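Local coordinates for protein diaminopropionate ammonia-lyase (Escherichia coli, PDB 4D9M) that uses pyridoxal 5'-phosphate to break down both L- and D-2,3-diaminopropionate by alpha,beta-elimination, giving pyruvate and ammonia, at residues G72-K77 against E377-V382; T117-N122 against A138-P143; R333-E338 against K383-V388. All coordinates share one frame; numbering follows the deposited sequence.

Contacts 1 and 2 both reach the bound aminoacrylate–pyridoxal phosphate intermediate, with their centres about 15 Å apart; contact 2 is nested inside the long loop that contact 1 closes. They meet at Glu-377, whose OE1 lies 2.8 Å from Asn-122 ND2, a probable hydrogen bond beside the cofactor ring. Lys-77, the cofactor lysine, belongs to contact 1, and Asp-120, the inferred base for the L-substrate, to contact 2. Contact 3 adjoins contact 1, about 10 Å away between centres, and a backbone bond probably joins them: Glu-377 O is 2.8 Å from Gly-337 N. Contacts 2 and 3 do not touch; their nearest atoms are about 8 Å apart.

Contact 1 of 3, residues G72-K77 against E377-V382; sequences GLNAFK and EGDTDV. With 0JO (2-{[(E)-{3-hydroxy-2-methyl-5-[(phosphonooxy)methyl]pyridin-4-yl}methylidene]amino}prop-2-enoic acid), chain D.
Two hydrogen bonds tie Asn-74 to the 377-382 loop. Its carbonyl O takes the amide of Gly-378, N to O 2.9 Å, and its side-chain ND2 gives a nearly straight bond (174° at the hydrogen) to Asp-379 OD1, 3.2 Å away. The acceptor lies in the plane of the asparagine amide, but the amide and carboxylate planes stand almost perpendicular, and OD1 is met on its anti side, somewhat out of the carboxylate plane. The amide oxygen OD1 of Asn-74 lies 3.2 Å from Gly-378 CA, where a side chain at Gly-378 would have to go. An alanine in place of Asn-74 is likely to cost Asp-379 OD1 its amide donor and let this carboxylate turn more freely. Ala-75 pairs with Glu-377 in a single backbone bridge, their CB atoms 4.0 Å apart. With chi1 at 59°, between backbone N and carbonyl carbon, the glutamate chain runs past the ligand methyl at the edge of the cofactor ring: Glu-377 CG is 3.3 Å from C2A. Thr-380 OG1 donates to Glu-377 OE1 from above the carboxylate plane, which helps fix the rotation of that carboxylate. Lys-77 NZ, no longer joined to the cofactor, makes a weak bond to phosphate OP1 and a salt bridge to Asp-189. The loops lead from neighbouring strands 61-66 and 370-375 into helices 78-92 and 382-391, while helix 122-133 packs on Ala-75 and Thr-380.

Contact 2 of 3, residues T117-N122 against A138-P143; sequences TTTDGN and AVIYMP. With 0JO (2-{[(E)-{3-hydroxy-2-methyl-5-[(phosphonooxy)methyl]pyridin-4-yl}methylidene]amino}prop-2-enoic acid), chain D.
Thr-117 and Thr-118 pair in parallel with Ile-140 and Tyr-141, through a short, nearly straight bond from Tyr-141 N to Thr-117 O (2.8 Å), another from Thr-119 N to Tyr-141 O, and a weak one from Thr-117 N to Val-139 O. Thr-117 and Ile-140 send their side chains to one face of the sheet, lying side by side, whereas Thr-118 and Tyr-141 occupy the other. There the phenol ring turns off at about a right angle to Thr-118, whose OG1 bonds to Thr-175. Thr-119 carries the contact into the active site. With OG1 anti to the backbone N (chi1 -168°), the hydroxyl faces the ligand and CG2 meets the neighbouring strand, 3.5 Å from Ile-140 CG2. OG1 donates to carboxylate oxygen OXT of the intermediate at 2.6 Å and accepts from Gly-121 N in an ST turn, with Gly-124 N as a further donor. Two backbone amides thus hold the hydroxyl that donates to the ligand. Asp-120 N adds a second bond to OXT, 3.0 Å, and Asp-120 OD2 lies 3.2 Å from ligand CA, fitting its inferred role as proton acceptor for the L-substrate. Asn-122 ND2 gives an almost straight bond (172°) to O3, the oxygen on C3 of the cofactor ring. Met-142 bends at chi3 to bring CE against the turn, 3.5 Å from Gly-121 N, and Pro-143 CD lies against Thr-119 O. Both strands belong to one beta-alpha-beta unit whose helix, 122-133, backs Thr-117 and Ile-140; helix 148-155 meets Ile-140 and Met-142, and helix 168-182 packs over Thr-118 and Tyr-141.

Contact 3 of 3, residues R333-E338 against K383-V388; sequences RIISGE and KHYREV
Tyr-385 reaches from helix 382-391 into the loop around Ile-335 and Ser-336, a loop-on-helix packing in the large domain of this fold-type II pyridoxal phosphate enzyme. With CG anti to the backbone N (chi1 178°), the phenol is carried out from the helix toward the loop. Ile-335 lays CG2 over one ring face in a CH-pi contact, 4.3 Å from the centroid, its side chain crossing the tyrosine at about a right angle. At the ring edge, Ser-336 O lies 3.2 Å from Tyr-385 CE1. The methyl CD1 of the same isoleucine rests on a face of the Arg-333 guanidinium, and Tyr-385 sets CE2 over the middle of a face of the Arg-386 guanidinium. Those two arginines approach each other to 4.2 Å, NH2 to NH2, a like-charge proximity probably eased because Arg-333 NH2 bonds to Asn-326 OD1 and Arg-386 NH1 to Pro-327 O, both of the second subunit. This flank therefore sits at the dimer interface. Farther along the chain, Glu-338 folds back at chi2 (83°) to set CG and OE1 against the edge of the His-384 ring; OE1 is 3.2 Å from His-384 CD2, the carboxylate and ring planes turned 69° apart. Asn-326 ND2 of the second subunit bonds to the Tyr-385 hydroxyl as well. That OH donates to a water 2.7 Å away, which accepts from Ser-336 N and donates to Ile-334 O at 3.0 Å.

Contact 1 of 3, residues G72-K77 against E377-V382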
loop_
_atom_site.group_PDB
_atom_site.type_symbol
_atom_site.label_atom_id
_atom_site.label_comp_id
_atom_site.label_asym_id
_atom_site.label_seq_id
_atom_site.Cartn_x
_atom_site.Cartn_y
_atom_site.Cartn_z
ATOM N N GLY B 72 -13.851 14.420 9.566
ATOM C CA GLY B 72 -12.511 14.981 9.374
ATOM C C GLY B 72 -11.502 14.671 10.469
ATOM O O GLY B 72 -10.354 15.118 10.405
ATOM N N LEU B 73 -11.911 13.880 11.458
ATOM C CA LEU B 73 -11.063 13.590 12.620
ATOM C C LEU B 73 -10.232 12.307 12.511
ATOM O O LEU B 73 -9.493 11.961 13.444
ATOM C CB LEU B 73 -11.899 13.586 13.910
ATOM C CG LEU B 73 -12.692 14.850 14.282
ATOM C CD1 LEU B 73 -13.141 14.762 15.730
ATOM C CD2 LEU B 73 -11.897 16.130 14.064
ATOM N N ASN B 74 -10.351 11.609 11.382
ATOM C CA ASN B 74 -9.527 10.429 11.079
ATOM C C ASN B 74 -9.728 9.220 12.019
ATOM O O ASN B 74 -8.918 8.288 12.025
ATOM C CB ASN B 74 -8.048 10.835 11.020
ATOM C CG ASN B 74 -7.264 10.085 9.957
ATOM O OD1 ASN B 74 -7.792 9.211 9.259
ATOM N ND2 ASN B 74 -5.983 10.429 9.831
ATOM N N ALA B 75 -10.806 9.249 12.800
ATOM C CA ALA B 75 -11.131 8.198 13.778
ATOM C C ALA B 75 -12.610 8.250 14.172
ATOM O O ALA B 75 -13.299 9.223 13.868
ATOM C CB ALA B 75 -10.248 8.321 15.012
ATOM N N PHE B 76 -13.088 7.211 14.851
ATOM C CA PHE B 76 -14.507 7.088 15.217
ATOM C C PHE B 76 -14.849 7.725 16.567
ATOM O O PHE B 76 -16.023 8.019 16.841
ATOM C CB PHE B 76 -14.904 5.610 15.284
ATOM C CG PHE B 76 -14.471 4.926 16.551
ATOM C CD1 PHE B 76 -13.194 4.397 16.668
ATOM C CD2 PHE B 76 -15.331 4.834 17.638
ATOM C CE1 PHE B 76 -12.781 3.781 17.838
ATOM C CE2 PHE B 76 -14.922 4.221 18.816
ATOM C CZ PHE B 76 -13.642 3.694 18.915
ATOM N N LYS B 77 -13.826 7.900 17.405
ATOM C CA LYS B 77 -13.992 8.170 18.838
ATOM C C LYS B 77 -14.910 9.336 19.202
ATOM O O LYS B 77 -15.515 9.331 20.273
ATOM C CB LYS B 77 -12.621 8.353 19.522
ATOM C CG LYS B 77 -11.957 7.055 19.974
ATOM C CD LYS B 77 -12.656 6.485 21.196
ATOM C CE LYS B 77 -11.935 5.294 21.797
ATOM N NZ LYS B 77 -12.652 4.793 23.013
ATOM N N GLU B 377 -9.576 3.767 12.859
ATOM C CA GLU B 377 -8.844 5.005 12.568
ATOM C C GLU B 377 -7.997 4.914 11.290
ATOM O O GLU B 377 -7.555 3.837 10.901
ATOM C CB GLU B 377 -7.934 5.382 13.740
ATOM C CG GLU B 377 -6.913 4.306 14.077
ATOM C CD GLU B 377 -5.735 4.806 14.883
ATOM O OE1 GLU B 377 -5.823 5.891 15.515
ATOM O OE2 GLU B 377 -4.711 4.094 14.887
ATOM N N GLY B 378 -7.762 6.062 10.663
ATOM C CA GLY B 378 -6.815 6.158 9.564
ATOM C C GLY B 378 -5.391 6.374 10.047
ATOM O O GLY B 378 -5.015 5.913 11.126
ATOM N N ASP B 379 -4.599 7.078 9.239
ATOM C CA ASP B 379 -3.187 7.309 9.549
ATOM C C ASP B 379 -2.973 8.425 10.570
ATOM O O ASP B 379 -2.373 9.457 10.261
ATOM C CB ASP B 379 -2.364 7.553 8.277
ATOM C CG ASP B 379 -2.890 8.694 7.425
ATOM O OD1 ASP B 379 -4.024 9.166 7.642
ATOM O OD2 ASP B 379 -2.152 9.124 6.517
ATOM N N THR B 380 -3.444 8.197 11.795
ATOM C CA THR B 380 -3.383 9.201 12.859
ATOM C C THR B 380 -1.946 9.533 13.276
ATOM O O THR B 380 -1.666 10.645 13.707
ATOM C CB THR B 380 -4.241 8.805 14.076
ATOM O OG1 THR B 380 -4.013 7.430 14.394
ATOM C CG2 THR B 380 -5.713 9.004 13.763
ATOM N N ASP B 381 -1.050 8.559 13.136
ATOM C CA ASP B 381 0.387 8.773 13.267
ATOM C C ASP B 381 0.992 8.557 11.886
ATOM O O ASP B 381 1.309 7.418 11.522
ATOM C CB ASP B 381 0.981 7.791 14.289
ATOM C CG ASP B 381 2.483 7.988 14.522
ATOM O OD1 ASP B 381 3.197 8.499 13.644
ATOM O OD2 ASP B 381 2.965 7.596 15.597
ATOM N N VAL B 382 1.143 9.638 11.117
ATOM C CA VAL B 382 1.614 9.520 9.730
ATOM C C VAL B 382 3.012 8.924 9.662
ATOM O O VAL B 382 3.325 8.179 8.731
ATOM C CB VAL B 382 1.531 10.841 8.907
ATOM C CG1 VAL B 382 0.094 11.327 8.807
ATOM C CG2 VAL B 382 2.427 11.936 9.479
HETATM O O 0JO D . -8.667 7.331 22.060
HETATM C C 0JO D . -8.159 6.804 23.077
HETATM O OXT 0JO D . -7.689 7.493 24.022
HETATM C CA 0JO D . -8.115 5.339 23.143
HETATM C CB 0JO D . -7.849 4.680 24.266
HETATM N N 0JO D . -8.342 4.687 21.990
HETATM C C4A 0JO D . -8.981 3.597 21.868
HETATM C C4 0JO D . -9.159 2.999 20.517
HETATM C C3 0JO D . -8.796 3.716 19.381
HETATM O O3 0JO D . -8.266 4.970 19.480
HETATM C C2 0JO D . -8.974 3.140 18.128
HETATM C C2A 0JO D . -8.587 3.894 16.895
HETATM N N1 0JO D . -9.496 1.901 17.990
HETATM C C6 0JO D . -9.861 1.196 19.066
HETATM C C5 0JO D . -9.699 1.723 20.345
HETATM C C5A 0JO D . -10.123 0.868 21.511
HETATM O OP4 0JO D . -11.389 1.308 21.973
HETATM P P 0JO D . -11.788 1.072 23.507
HETATM O OP3 0JO D . -11.618 -0.410 23.710
HETATM O OP1 0JO D . -13.207 1.575 23.551
HETATM O OP2 0JO D . -10.785 1.886 24.296
#

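Contact 2 of 3, residues T117-N122 against A138-P143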
loop_
_atom_site.group_PDB
_atom_site.type_symbol
_atom_site.label_atom_id
_atom_site.label_comp_id
_atom_site.label_asym_id
_atom_site.label_seq_id
_atom_site.Cartn_x
_atom_site.Cartn_y
_atom_site.Cartn_z
ATOM N N THR B 117 -10.202 15.030 30.002
ATOM C CA THR B 117 -10.006 13.596 29.827
ATOM C C THR B 117 -8.548 13.216 29.588
ATOM O O THR B 117 -7.762 14.020 29.091
ATOM C CB THR B 117 -10.863 13.028 28.663
ATOM O OG1 THR B 117 -10.612 11.623 28.534
ATOM C CG2 THR B 117 -10.541 13.713 27.340
ATOM N N THR B 118 -8.207 11.981 29.944
ATOM C CA THR B 118 -6.985 11.348 29.460
ATOM C C THR B 118 -7.294 10.619 28.148
ATOM O O THR B 118 -8.415 10.157 27.935
ATOM C CB THR B 118 -6.408 10.363 30.495
ATOM O OG1 THR B 118 -6.031 11.083 31.669
ATOM C CG2 THR B 118 -5.182 9.638 29.954
ATOM N N THR B 119 -6.289 10.539 27.278
ATOM C CA THR B 119 -6.391 9.884 25.984
ATOM C C THR B 119 -4.995 9.519 25.511
ATOM O O THR B 119 -4.017 10.168 25.903
ATOM C CB THR B 119 -7.035 10.819 24.935
ATOM O OG1 THR B 119 -7.384 10.078 23.759
ATOM C CG2 THR B 119 -6.087 11.958 24.543
ATOM N N ASP B 120 -4.889 8.484 24.678
ATOM C CA ASP B 120 -3.634 8.266 23.956
ATOM C C ASP B 120 -3.740 8.689 22.493
ATOM O O ASP B 120 -2.863 8.397 21.680
ATOM C CB ASP B 120 -3.077 6.842 24.129
ATOM C CG ASP B 120 -4.128 5.775 23.974
ATOM O OD1 ASP B 120 -4.126 4.836 24.804
ATOM O OD2 ASP B 120 -4.951 5.872 23.036
ATOM N N GLY B 121 -4.807 9.413 22.173
ATOM C CA GLY B 121 -4.911 10.031 20.865
ATOM C C GLY B 121 -6.289 10.505 20.464
ATOM O O GLY B 121 -6.565 11.707 20.430
ATOM N N ASN B 122 -7.160 9.555 20.157
ATOM C CA ASN B 122 -8.396 9.876 19.462
ATOM C C ASN B 122 -9.502 10.418 20.360
ATOM O O ASN B 122 -10.183 11.385 20.000
ATOM C CB ASN B 122 -8.859 8.673 18.632
ATOM C CG ASN B 122 -7.865 8.309 17.544
ATOM O OD1 ASN B 122 -7.467 9.155 16.740
ATOM N ND2 ASN B 122 -7.461 7.042 17.510
ATOM N N ALA B 138 -11.464 22.717 26.794
ATOM C CA ALA B 138 -11.090 21.323 26.960
ATOM C C ALA B 138 -9.657 21.224 27.432
ATOM O O ALA B 138 -8.781 21.900 26.896
ATOM C CB ALA B 138 -11.267 20.569 25.650
ATOM N N VAL B 139 -9.422 20.389 28.440
ATOM C CA VAL B 139 -8.065 20.123 28.919
ATOM C C VAL B 139 -7.764 18.628 28.843
ATOM O O VAL B 139 -8.336 17.829 29.577
ATOM C CB VAL B 139 -7.816 20.651 30.357
ATOM C CG1 VAL B 139 -6.381 20.366 30.787
ATOM C CG2 VAL B 139 -8.110 22.145 30.448
ATOM N N ILE B 140 -6.841 18.266 27.965
ATOM C CA ILE B 140 -6.588 16.863 27.661
ATOM C C ILE B 140 -5.235 16.410 28.195
ATOM O O ILE B 140 -4.228 17.100 28.025
ATOM C CB ILE B 140 -6.728 16.587 26.144
ATOM C CG1 ILE B 140 -8.204 16.491 25.756
ATOM C CG2 ILE B 140 -6.049 15.289 25.756
ATOM C CD1 ILE B 140 -8.869 17.807 25.429
ATOM N N TYR B 141 -5.230 15.256 28.857
ATOM C CA TYR B 141 -4.000 14.664 29.374
ATOM C C TYR B 141 -3.583 13.463 28.534
ATOM O O TYR B 141 -4.424 12.796 27.922
ATOM C CB TYR B 141 -4.162 14.267 30.844
ATOM C CG TYR B 141 -4.329 15.438 31.793
ATOM C CD1 TYR B 141 -5.595 15.942 32.096
ATOM C CD2 TYR B 141 -3.223 16.037 32.390
ATOM C CE1 TYR B 141 -5.754 17.009 32.965
ATOM C CE2 TYR B 141 -3.369 17.107 33.262
ATOM C CZ TYR B 141 -4.637 17.589 33.544
ATOM O OH TYR B 141 -4.786 18.647 34.406
ATOM N N MET B 142 -2.279 13.203 28.498
ATOM C CA MET B 142 -1.715 12.145 27.662
ATOM C C MET B 142 -0.583 11.402 28.375
ATOM O O MET B 142 0.223 12.025 29.075
ATOM C CB MET B 142 -1.240 12.715 26.318
ATOM C CG MET B 142 -2.370 12.959 25.328
ATOM S SD MET B 142 -1.843 13.417 23.667
ATOM C CE MET B 142 -2.710 12.170 22.732
ATOM N N PRO B 143 -0.521 10.064 28.205
ATOM C CA PRO B 143 0.524 9.261 28.840
ATOM C C PRO B 143 1.883 9.468 28.174
ATOM O O PRO B 143 1.945 9.899 27.018
ATOM C CB PRO B 143 0.049 7.815 28.625
ATOM C CG PRO B 143 -1.335 7.907 28.081
ATOM C CD PRO B 143 -1.419 9.228 27.394
HETATM O O 0JO D . -8.667 7.331 22.060
HETATM C C 0JO D . -8.159 6.804 23.077
HETATM O OXT 0JO D . -7.689 7.493 24.022
HETATM C CA 0JO D . -8.115 5.339 23.143
HETATM C CB 0JO D . -7.849 4.680 24.266
HETATM N N 0JO D . -8.342 4.687 21.990
HETATM C C4A 0JO D . -8.981 3.597 21.868
HETATM C C4 0JO D . -9.159 2.999 20.517
HETATM C C3 0JO D . -8.796 3.716 19.381
HETATM O O3 0JO D . -8.266 4.970 19.480
HETATM C C2 0JO D . -8.974 3.140 18.128
HETATM C C2A 0JO D . -8.587 3.894 16.895
HETATM N N1 0JO D . -9.496 1.901 17.990
HETATM C C6 0JO D . -9.861 1.196 19.066
HETATM C C5 0JO D . -9.699 1.723 20.345
HETATM C C5A 0JO D . -10.123 0.868 21.511
HETATM O OP4 0JO D . -11.389 1.308 21.973
HETATM P P 0JO D . -11.788 1.072 23.507
HETATM O OP3 0JO D . -11.618 -0.410 23.710
HETATM O OP1 0JO D . -13.207 1.575 23.551
HETATM O OP2 0JO D . -10.785 1.886 24.296
#

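Contact 3 of 3, residues R333-E338 against K383-V388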
loop_
_atom_site.group_PDB
_atom_site.type_symbol
_atom_site.label_atom_id
_atom_site.label_comp_id
_atom_site.label_asym_id
_atom_site.label_seq_id
_atom_site.Cartn_x
_atom_site.Cartn_y
_atom_site.Cartn_z
ATOM N N ARG B 333 -9.092 1.022 -1.711
ATOM C CA ARG B 333 -7.994 1.309 -0.792
ATOM C C ARG B 333 -8.529 1.939 0.492
ATOM O O ARG B 333 -9.416 2.793 0.450
ATOM C CB ARG B 333 -6.995 2.236 -1.482
ATOM C CG ARG B 333 -5.743 2.553 -0.692
ATOM C CD ARG B 333 -4.702 3.161 -1.613
ATOM N NE ARG B 333 -3.656 3.829 -0.858
ATOM C CZ ARG B 333 -3.590 5.146 -0.673
ATOM N NH1 ARG B 333 -4.508 5.953 -1.203
ATOM N NH2 ARG B 333 -2.596 5.660 0.038
ATOM N N ILE B 334 -8.000 1.488 1.628
ATOM C CA ILE B 334 -8.351 2.042 2.933
ATOM C C ILE B 334 -7.092 2.436 3.725
ATOM O O ILE B 334 -6.176 1.622 3.916
ATOM C CB ILE B 334 -9.189 1.049 3.768
ATOM C CG1 ILE B 334 -10.544 0.785 3.104
ATOM C CG2 ILE B 334 -9.371 1.553 5.196
ATOM C CD1 ILE B 334 -11.232 -0.479 3.584
ATOM N N ILE B 335 -7.059 3.684 4.188
ATOM C CA ILE B 335 -6.012 4.132 5.107
ATOM C C ILE B 335 -6.417 3.677 6.507
ATOM O O ILE B 335 -7.435 4.128 7.042
ATOM C CB ILE B 335 -5.807 5.674 5.071
ATOM C CG1 ILE B 335 -5.681 6.211 3.635
ATOM C CG2 ILE B 335 -4.595 6.073 5.893
ATOM C CD1 ILE B 335 -4.636 5.522 2.776
ATOM N N SER B 336 -5.639 2.767 7.087
ATOM C CA SER B 336 -5.957 2.233 8.409
ATOM C C SER B 336 -4.751 2.263 9.337
ATOM O O SER B 336 -3.681 1.774 8.974
ATOM C CB SER B 336 -6.483 0.801 8.297
ATOM O OG SER B 336 -7.066 0.374 9.525
ATOM N N GLY B 337 -4.940 2.818 10.535
ATOM C CA GLY B 337 -3.869 2.939 11.536
ATOM C C GLY B 337 -3.638 1.661 12.319
ATOM O O GLY B 337 -4.368 0.675 12.145
ATOM N N GLU B 338 -2.625 1.680 13.186
ATOM C CA GLU B 338 -2.204 0.492 13.941
ATOM C C GLU B 338 -3.358 -0.176 14.700
ATOM O O GLU B 338 -3.595 -1.384 14.555
ATOM C CB GLU B 338 -1.067 0.826 14.904
ATOM C CG GLU B 338 0.126 1.534 14.273
ATOM C CD GLU B 338 -0.065 3.044 14.136
ATOM O OE1 GLU B 338 0.365 3.593 13.096
ATOM O OE2 GLU B 338 -0.642 3.680 15.057
ATOM N N LYS B 383 3.830 9.237 10.665
ATOM C CA LYS B 383 5.214 8.768 10.734
ATOM C C LYS B 383 5.271 7.242 10.777
ATOM O O LYS B 383 5.894 6.609 9.916
ATOM C CB LYS B 383 5.914 9.373 11.956
ATOM C CG LYS B 383 7.383 9.020 12.108
ATOM C CD LYS B 383 8.004 9.825 13.245
ATOM C CE LYS B 383 9.473 9.477 13.445
ATOM N NZ LYS B 383 9.638 8.123 14.046
ATOM N N HIS B 384 4.602 6.669 11.773
ATOM C CA HIS B 384 4.567 5.227 11.968
ATOM C C HIS B 384 3.834 4.532 10.858
ATOM O O HIS B 384 4.265 3.466 10.410
ATOM C CB HIS B 384 3.942 4.881 13.317
ATOM C CG HIS B 384 4.156 3.448 13.737
ATOM N ND1 HIS B 384 5.373 2.955 14.029
ATOM C CD2 HIS B 384 3.256 2.398 13.905
ATOM C CE1 HIS B 384 5.261 1.654 14.367
ATOM N NE2 HIS B 384 3.965 1.316 14.293
ATOM N N TYR B 385 2.727 5.126 10.399
ATOM C CA TYR B 385 1.927 4.530 9.327
ATOM C C TYR B 385 2.794 4.214 8.111
ATOM O O TYR B 385 2.756 3.100 7.587
ATOM C CB TYR B 385 0.737 5.424 8.925
ATOM C CG TYR B 385 -0.069 4.840 7.783
ATOM C CD1 TYR B 385 -0.979 3.804 8.009
ATOM C CD2 TYR B 385 0.103 5.289 6.473
ATOM C CE1 TYR B 385 -1.697 3.239 6.967
ATOM C CE2 TYR B 385 -0.613 4.729 5.428
ATOM C CZ TYR B 385 -1.514 3.702 5.683
ATOM O OH TYR B 385 -2.236 3.137 4.661
ATOM N N ARG B 386 3.586 5.194 7.688
ATOM C CA ARG B 386 4.461 5.054 6.527
ATOM C C ARG B 386 5.681 4.184 6.806
ATOM O O ARG B 386 6.273 3.628 5.881
ATOM C CB ARG B 386 4.878 6.428 5.988
ATOM C CG ARG B 386 3.715 7.268 5.471
ATOM C CD ARG B 386 2.958 6.594 4.324
ATOM N NE ARG B 386 1.754 7.336 3.957
ATOM C CZ ARG B 386 0.963 7.052 2.925
ATOM N NH1 ARG B 386 1.226 6.027 2.119
ATOM N NH2 ARG B 386 -0.104 7.805 2.691
ATOM N N GLU B 387 6.055 4.062 8.076
ATOM C CA GLU B 387 7.109 3.132 8.460
ATOM C C GLU B 387 6.632 1.692 8.258
ATOM O O GLU B 387 7.382 0.841 7.789
ATOM C CB GLU B 387 7.566 3.390 9.896
ATOM C CG GLU B 387 8.546 4.559 10.008
ATOM C CD GLU B 387 8.699 5.126 11.413
ATOM O OE1 GLU B 387 8.202 4.520 12.393
ATOM O OE2 GLU B 387 9.326 6.203 11.535
ATOM N N VAL B 388 5.371 1.442 8.594
ATOM C CA VAL B 388 4.748 0.143 8.360
ATOM C C VAL B 388 4.592 -0.141 6.858
ATOM O O VAL B 388 5.160 -1.105 6.347
ATOM C CB VAL B 388 3.381 0.037 9.069
ATOM C CG1 VAL B 388 2.799 -1.358 8.896
ATOM C CG2 VAL B 388 3.514 0.368 10.550
HETATM O O HOH W 1 -3.739 1.064 5.492
#